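Local coordinates for DNA polymerase beta (PDB 4P4M), which catalyses template-directed addition of deoxynucleotides to a DNA primer end, releasing diphosphate, and probably fills gaps during base excision repair in the parasite Leishmania infantum, at residues S186-H191 against R357-V362; S160-N165 against G248-R253. All coordinates share one frame; numbering follows the deposited sequence.

Contact 1 (S186-H191 against R357-V362); sequences SYRRRH and RSEQDV. With D3T (2',3'-dideoxy-thymidine-5'-triphosphate), chain D.
Arg188 and Glu359 meet in a bidentate, end-on salt bridge that ties the nucleotide-binding turn of the palm to the first turn of helix 359-365 in the thumb, one of several links between these subdomains in a type-X polymerase with nucleotide bound. The backbones stay far apart, 13.5 Å between Arg188 CA and Glu359 CA, and two long side chains coming from opposite directions span the gap. Arg188 leaves with CG anti to its own amide nitrogen (chi1 -180°) and runs extended as far as NE, which carries the guanidinium clear of helix 185-188. Arg188 NH1 gives a hydrogen bond to Glu359 OE2 at 3.0 Å, meeting that oxygen on its syn side, though tilted out of the carboxylate plane. The guanidinium offers its edge, while the carboxylate is turned 53° against it. Arg376 also pairs with Glu359 OE1, and Arg188 NH1 bonds Thr290 OG1; the shared bonds should limit rotation of both groups.

A Schellman motif with Arg190 as its C-prime residue ends the short helix. Next to Arg188 in sequence, Arg189 sends NH1 to O2B of the dideoxy-TTP at 2.8 Å, while Ser186 OG binds O3G of the same ligand. In the second arm of the bridge, Arg188 NH2 reaches Glu359 OE1 at 2.9 Å with a nearly straight N-H...O angle of 167°, approaching from above the carboxylate plane.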
loop_
_atom_site.group_PDB
_atom_site.type_symbol
_atom_site.label_atom_id
_atom_site.label_comp_id
_atom_site.label_asym_id
_atom_site.label_seq_id
_atom_site.Cartn_x
_atom_site.Cartn_y
_atom_site.Cartn_z
ATOM N N SER A 186 2.904 -9.846 -0.068
ATOM C CA SER A 186 3.427 -11.181 0.222
ATOM C C SER A 186 2.478 -12.309 -0.192
ATOM O O SER A 186 2.905 -13.451 -0.371
ATOM C CB SER A 186 3.799 -11.309 1.710
ATOM O OG SER A 186 2.660 -11.084 2.524
ATOM N N TYR A 187 1.198 -11.982 -0.342
ATOM C CA TYR A 187 0.217 -12.899 -0.919
ATOM C C TYR A 187 0.590 -13.311 -2.348
ATOM O O TYR A 187 0.592 -14.502 -2.676
ATOM C CB TYR A 187 -1.167 -12.243 -0.908
ATOM C CG TYR A 187 -2.259 -12.970 -1.681
ATOM C CD1 TYR A 187 -2.850 -14.123 -1.173
ATOM C CD2 TYR A 187 -2.739 -12.468 -2.889
ATOM C CE1 TYR A 187 -3.866 -14.774 -1.863
ATOM C CE2 TYR A 187 -3.753 -13.116 -3.590
ATOM C CZ TYR A 187 -4.310 -14.265 -3.070
ATOM O OH TYR A 187 -5.318 -14.910 -3.751
ATOM N N ARG A 188 0.895 -12.335 -3.202
ATOM C CA ARG A 188 1.318 -12.658 -4.571
ATOM C C ARG A 188 2.671 -13.402 -4.576
ATOM O O ARG A 188 2.952 -14.196 -5.492
ATOM C CB ARG A 188 1.356 -11.395 -5.454
ATOM C CG ARG A 188 1.789 -11.663 -6.919
ATOM C CD ARG A 188 1.409 -10.518 -7.890
ATOM N NE ARG A 188 1.794 -10.845 -9.273
ATOM C CZ ARG A 188 2.875 -10.365 -9.894
ATOM N NH1 ARG A 188 3.690 -9.518 -9.267
ATOM N NH2 ARG A 188 3.150 -10.735 -11.142
ATOM N N ARG A 189 3.493 -13.170 -3.547
ATOM C CA ARG A 189 4.752 -13.908 -3.375
ATOM C C ARG A 189 4.515 -15.315 -2.788
ATOM O O ARG A 189 5.466 -16.048 -2.491
ATOM C CB ARG A 189 5.762 -13.107 -2.523
ATOM C CG ARG A 189 6.116 -11.717 -3.115
ATOM C CD ARG A 189 7.488 -11.172 -2.654
ATOM N NE ARG A 189 7.709 -11.235 -1.205
ATOM C CZ ARG A 189 7.210 -10.374 -0.319
ATOM N NH1 ARG A 189 6.421 -9.373 -0.716
ATOM N NH2 ARG A 189 7.488 -10.525 0.973
ATOM N N ARG A 190 3.242 -15.678 -2.644
ATOM C CA ARG A 190 2.826 -17.024 -2.203
ATOM C C ARG A 190 3.211 -17.419 -0.774
ATOM O O ARG A 190 3.362 -18.614 -0.465
ATOM C CB ARG A 190 3.280 -18.097 -3.206
ATOM C CG ARG A 190 2.700 -17.875 -4.605
ATOM C CD ARG A 190 3.236 -18.880 -5.614
ATOM N NE ARG A 190 2.843 -20.247 -5.293
ATOM C CZ ARG A 190 1.719 -20.819 -5.713
ATOM N NH1 ARG A 190 0.869 -20.140 -6.473
ATOM N NH2 ARG A 190 1.443 -22.072 -5.371
ATOM N N HIS A 191 3.351 -16.428 0.103
ATOM C CA HIS A 191 3.560 -16.716 1.522
ATOM C C HIS A 191 2.293 -17.328 2.122
ATOM O O HIS A 191 1.182 -16.916 1.787
ATOM C CB HIS A 191 3.943 -15.444 2.293
ATOM C CG HIS A 191 5.301 -14.902 1.946
ATOM N ND1 HIS A 191 6.023 -14.107 2.808
ATOM C CD2 HIS A 191 6.054 -15.041 0.830
ATOM C CE1 HIS A 191 7.173 -13.779 2.238
ATOM N NE2 HIS A 191 7.218 -14.329 1.043
ATOM N N ARG A 357 5.326 -3.574 -21.000
ATOM C CA ARG A 357 4.033 -4.249 -20.915
ATOM C C ARG A 357 4.017 -5.341 -19.857
ATOM O O ARG A 357 2.945 -5.804 -19.456
ATOM C CB ARG A 357 3.621 -4.842 -22.270
ATOM C CG ARG A 357 4.390 -6.086 -22.676
ATOM C CD ARG A 357 3.599 -6.949 -23.664
ATOM N NE ARG A 357 2.956 -8.080 -23.004
ATOM C CZ ARG A 357 3.577 -9.216 -22.705
ATOM N NH1 ARG A 357 4.857 -9.368 -23.009
ATOM N NH2 ARG A 357 2.924 -10.196 -22.100
ATOM N N SER A 358 5.198 -5.752 -19.402
ATOM C CA SER A 358 5.321 -6.859 -18.444
ATOM C C SER A 358 6.416 -6.603 -17.410
ATOM O O SER A 358 7.315 -5.775 -17.638
ATOM C CB SER A 358 5.661 -8.155 -19.190
ATOM O OG SER A 358 6.971 -8.091 -19.756
ATOM N N GLU A 359 6.350 -7.307 -16.278
ATOM C CA GLU A 359 7.455 -7.270 -15.315
ATOM C C GLU A 359 8.754 -7.726 -15.978
ATOM O O GLU A 359 9.816 -7.127 -15.759
ATOM C CB GLU A 359 7.164 -8.148 -14.090
ATOM C CG GLU A 359 5.944 -7.700 -13.266
ATOM C CD GLU A 359 5.744 -8.555 -12.019
ATOM O OE1 GLU A 359 5.720 -9.805 -12.141
ATOM O OE2 GLU A 359 5.612 -7.975 -10.919
ATOM N N GLN A 360 8.673 -8.788 -16.780
ATOM C CA GLN A 360 9.852 -9.316 -17.482
ATOM C C GLN A 360 10.571 -8.234 -18.292
ATOM O O GLN A 360 11.814 -8.210 -18.346
ATOM C CB GLN A 360 9.478 -10.504 -18.386
ATOM C CG GLN A 360 10.615 -11.000 -19.312
ATOM C CD GLN A 360 11.474 -12.101 -18.696
ATOM O OE1 GLN A 360 10.825 -13.120 -18.154
ATOM N NE2 GLN A 360 12.708 -12.045 -18.736
ATOM N N ASP A 361 9.808 -7.344 -18.930
ATOM C CA ASP A 361 10.416 -6.250 -19.700
ATOM C C ASP A 361 11.403 -5.451 -18.838
ATOM O O ASP A 361 12.487 -5.086 -19.296
ATOM C CB ASP A 361 9.368 -5.257 -20.213
ATOM C CG ASP A 361 8.586 -5.767 -21.417
ATOM O OD1 ASP A 361 9.090 -6.625 -22.178
ATOM O OD2 ASP A 361 7.449 -5.277 -21.600
ATOM N N VAL A 362 10.998 -5.144 -17.607
ATOM C CA VAL A 362 11.829 -4.347 -16.696
ATOM C C VAL A 362 13.121 -5.076 -16.311
ATOM O O VAL A 362 14.209 -4.486 -16.348
ATOM C CB VAL A 362 11.051 -3.936 -15.413
ATOM C CG1 VAL A 362 11.945 -3.114 -14.478
ATOM C CG2 VAL A 362 9.785 -3.157 -15.784
HETATM P PA D3T D . 4.249 -4.623 3.046
HETATM O O1A D3T D . 2.764 -4.753 3.081
HETATM O O2A D3T D . 4.813 -3.681 4.071
HETATM O "O5'" D3T D . 4.272 -3.467 1.686
HETATM C "C5'" D3T D . 3.776 -3.941 0.539
HETATM C "C4'" D3T D . 4.742 -3.655 -0.678
HETATM O "O4'" D3T D . 5.198 -2.298 -0.653
HETATM C "C1'" D3T D . 6.514 -2.235 -1.089
HETATM N N1 D3T D . 7.345 -1.516 -0.076
HETATM C C6 D3T D . 7.150 -1.776 1.269
HETATM C C2 D3T D . 8.378 -0.594 -0.508
HETATM O O2 D3T D . 8.567 -0.367 -1.679
HETATM N N3 D3T D . 9.153 0.029 0.504
HETATM C C4 D3T D . 8.902 -0.266 1.772
HETATM O O4 D3T D . 9.656 0.346 2.707
HETATM C C5 D3T D . 7.905 -1.165 2.254
HETATM C C5M D3T D . 7.746 -1.393 3.705
HETATM C "C2'" D3T D . 7.065 -3.668 -1.268
HETATM C "C3'" D3T D . 6.022 -4.515 -0.570
HETATM O O3A D3T D . 5.175 -5.687 2.408
HETATM P PB D3T D . 4.716 -7.366 2.307
HETATM O O1B D3T D . 3.419 -7.239 1.584
HETATM O O2B D3T D . 5.893 -7.755 1.459
HETATM O O3B D3T D . 4.645 -8.130 3.637
HETATM P PG D3T D . 3.441 -8.349 4.823
HETATM O O1G D3T D . 2.238 -7.567 4.390
HETATM O O2G D3T D . 4.100 -7.780 6.070
HETATM O O3G D3T D . 3.193 -9.842 4.822
#

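Contact 2 (S160-N165 against G248-R253); sequences SVLHEN and GRLPPR
Leu250 lies against His163 and Leu162 of helix 157-175, and its side chain illustrates how an aliphatic residue packs a loop against a helix. Its CA is 7.2 Å from that of His163. CB leads toward the helix, with CG anti to the carbonyl carbon of Leu250 (chi1 -66°), a setting that brings the branch point over the imidazole. CG sits above one face of the His163 ring in a CH-pi contact, 3.9 Å from the centroid and 18° off the normal, with CE1 as the closest ring atom at 3.7 Å. From there the two methyls part. CD1 continues over the same face to His163 NE2 at 3.7 Å and also touches Leu162 CB at 3.8 Å, thereby spanning two consecutive residues of the helix. CD2 turns to the helix backbone and rests 3.9 Å from Leu162 O.

The imidazole that receives this methine is held by both nitrogens: His163 ND1 is hydrogen-bonded to Tyr232 OH, and NE2 to Glu159 OE1 one turn earlier in the helix. These two bonds should fix the ring's rotation and keep its face turned to Leu250. At the ring edge, CE1 lies near Gly248 O. Tyr166 and Tyr267 also touch Leu250. The arrangement is helix-on-loop packing within the polymerase palm, where the segment following strand 243-248 is packed on helix 157-175 by aliphatic contact and a CH-pi contact.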
loop_
_atom_site.group_PDB
_atom_site.type_symbol
_atom_site.label_atom_id
_atom_site.label_comp_id
_atom_site.label_asym_id
_atom_site.label_seq_id
_atom_site.Cartn_x
_atom_site.Cartn_y
_atom_site.Cartn_z
ATOM N N SER A 160 -6.989 -14.394 2.478
ATOM C CA SER A 160 -6.620 -13.419 1.447
ATOM C C SER A 160 -7.313 -13.700 0.112
ATOM O O SER A 160 -7.701 -12.760 -0.602
ATOM C CB SER A 160 -5.095 -13.347 1.259
ATOM O OG SER A 160 -4.494 -12.528 2.262
ATOM N N VAL A 161 -7.451 -14.980 -0.242
ATOM C CA VAL A 161 -8.232 -15.352 -1.429
ATOM C C VAL A 161 -9.658 -14.786 -1.343
ATOM O O VAL A 161 -10.200 -14.270 -2.338
ATOM C CB VAL A 161 -8.302 -16.890 -1.644
ATOM C CG1 VAL A 161 -9.275 -17.233 -2.770
ATOM C CG2 VAL A 161 -6.921 -17.459 -1.955
ATOM N N LEU A 162 -10.264 -14.889 -0.162
ATOM C CA LEU A 162 -11.604 -14.335 0.054
ATOM C C LEU A 162 -11.643 -12.802 -0.054
ATOM O O LEU A 162 -12.608 -12.248 -0.587
ATOM C CB LEU A 162 -12.188 -14.782 1.406
ATOM C CG LEU A 162 -12.330 -16.291 1.659
ATOM C CD1 LEU A 162 -12.797 -16.550 3.081
ATOM C CD2 LEU A 162 -13.266 -16.954 0.659
ATOM N N HIS A 163 -10.626 -12.115 0.476
ATOM C CA HIS A 163 -10.556 -10.653 0.312
ATOM C C HIS A 163 -10.412 -10.297 -1.169
ATOM O O HIS A 163 -11.059 -9.362 -1.667
ATOM C CB HIS A 163 -9.410 -10.021 1.124
ATOM C CG HIS A 163 -9.695 -9.901 2.597
ATOM N ND1 HIS A 163 -10.332 -8.938 3.303
ATOM C CD2 HIS A 163 -9.286 -10.844 3.518
ATOM C CE1 HIS A 163 -10.308 -9.319 4.627
ATOM N NE2 HIS A 163 -9.669 -10.472 4.728
ATOM N N GLU A 164 -9.572 -11.039 -1.881
ATOM C CA GLU A 164 -9.414 -10.794 -3.316
ATOM C C GLU A 164 -10.748 -10.905 -4.067
ATOM O O GLU A 164 -11.103 -10.028 -4.863
ATOM C CB GLU A 164 -8.386 -11.747 -3.931
ATOM C CG GLU A 164 -8.139 -11.482 -5.417
ATOM C CD GLU A 164 -6.861 -12.140 -5.916
ATOM O OE1 GLU A 164 -6.723 -13.365 -5.738
ATOM O OE2 GLU A 164 -5.991 -11.425 -6.457
ATOM N N ASN A 165 -11.476 -11.993 -3.831
ATOM C CA ASN A 165 -12.746 -12.212 -4.525
ATOM C C ASN A 165 -13.781 -11.145 -4.171
ATOM O O ASN A 165 -14.529 -10.679 -5.034
ATOM C CB ASN A 165 -13.311 -13.607 -4.214
ATOM C CG ASN A 165 -12.426 -14.735 -4.736
ATOM O OD1 ASN A 165 -11.548 -14.520 -5.571
ATOM N ND2 ASN A 165 -12.661 -15.944 -4.245
ATOM N N GLY A 248 -10.473 -3.477 7.088
ATOM C CA GLY A 248 -11.550 -4.157 6.390
ATOM C C GLY A 248 -11.841 -5.529 6.990
ATOM O O GLY A 248 -10.929 -6.286 7.318
ATOM N N ARG A 249 -13.119 -5.852 7.133
ATOM C CA ARG A 249 -13.528 -7.115 7.762
ATOM C C ARG A 249 -14.557 -7.819 6.886
ATOM O O ARG A 249 -15.600 -7.237 6.578
ATOM C CB ARG A 249 -14.144 -6.830 9.136
ATOM C CG ARG A 249 -14.467 -8.080 9.972
ATOM C CD ARG A 249 -15.395 -7.765 11.157
ATOM N NE ARG A 249 -14.917 -6.702 12.050
ATOM C CZ ARG A 249 -14.257 -6.893 13.194
ATOM N NH1 ARG A 249 -13.936 -8.119 13.608
ATOM N NH2 ARG A 249 -13.898 -5.843 13.927
ATOM N N LEU A 250 -14.275 -9.056 6.474
ATOM C CA LEU A 250 -15.250 -9.831 5.701
ATOM C C LEU A 250 -16.531 -10.036 6.527
ATOM O O LEU A 250 -16.474 -10.206 7.743
ATOM C CB LEU A 250 -14.668 -11.197 5.295
ATOM C CG LEU A 250 -13.491 -11.229 4.305
ATOM C CD1 LEU A 250 -12.731 -12.542 4.419
ATOM C CD2 LEU A 250 -13.949 -10.994 2.848
ATOM N N PRO A 251 -17.701 -10.001 5.868
ATOM C CA PRO A 251 -18.947 -10.240 6.605
ATOM C C PRO A 251 -19.014 -11.680 7.121
ATOM O O PRO A 251 -18.353 -12.565 6.557
ATOM C CB PRO A 251 -20.040 -9.985 5.550
ATOM C CG PRO A 251 -19.376 -10.199 4.254
ATOM C CD PRO A 251 -17.940 -9.753 4.436
ATOM N N PRO A 252 -19.791 -11.910 8.185
ATOM C CA PRO A 252 -19.910 -13.256 8.759
ATOM C C PRO A 252 -20.415 -14.253 7.719
ATOM O O PRO A 252 -21.247 -13.902 6.879
ATOM C CB PRO A 252 -20.950 -13.077 9.863
ATOM C CG PRO A 252 -20.891 -11.635 10.219
ATOM C CD PRO A 252 -20.556 -10.910 8.949
ATOM N N ARG A 253 -19.901 -15.476 7.771
ATOM C CA ARG A 253 -20.274 -16.514 6.820
ATOM C C ARG A 253 -20.997 -17.642 7.548
ATOM O O ARG A 253 -20.502 -18.156 8.553
ATOM C CB ARG A 253 -19.026 -17.053 6.113
ATOM C CG ARG A 253 -19.283 -18.220 5.174
#

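The two contacts lie about 23 Å apart, centre to centre, and their segments alternate along the chain: 160-165, 186-191, 248-253, then 357-362. Contact 2 stays inside the palm, joining helix 157-175 to the loop after strand 243-248, whereas contact 1 runs from the palm's helix 185-188 to helix 359-365 of the thumb. Tyr187 connects them, its OH 2.9 Å from Glu164 OE1 in a probable hydrogen bond and its ring packed on Ser160. Helix 157-175 thus meets the loop through one set of residues and the nucleotide-binding turn through another, and one palm helix connects internal packing with the turn that carries the bridge to the thumb.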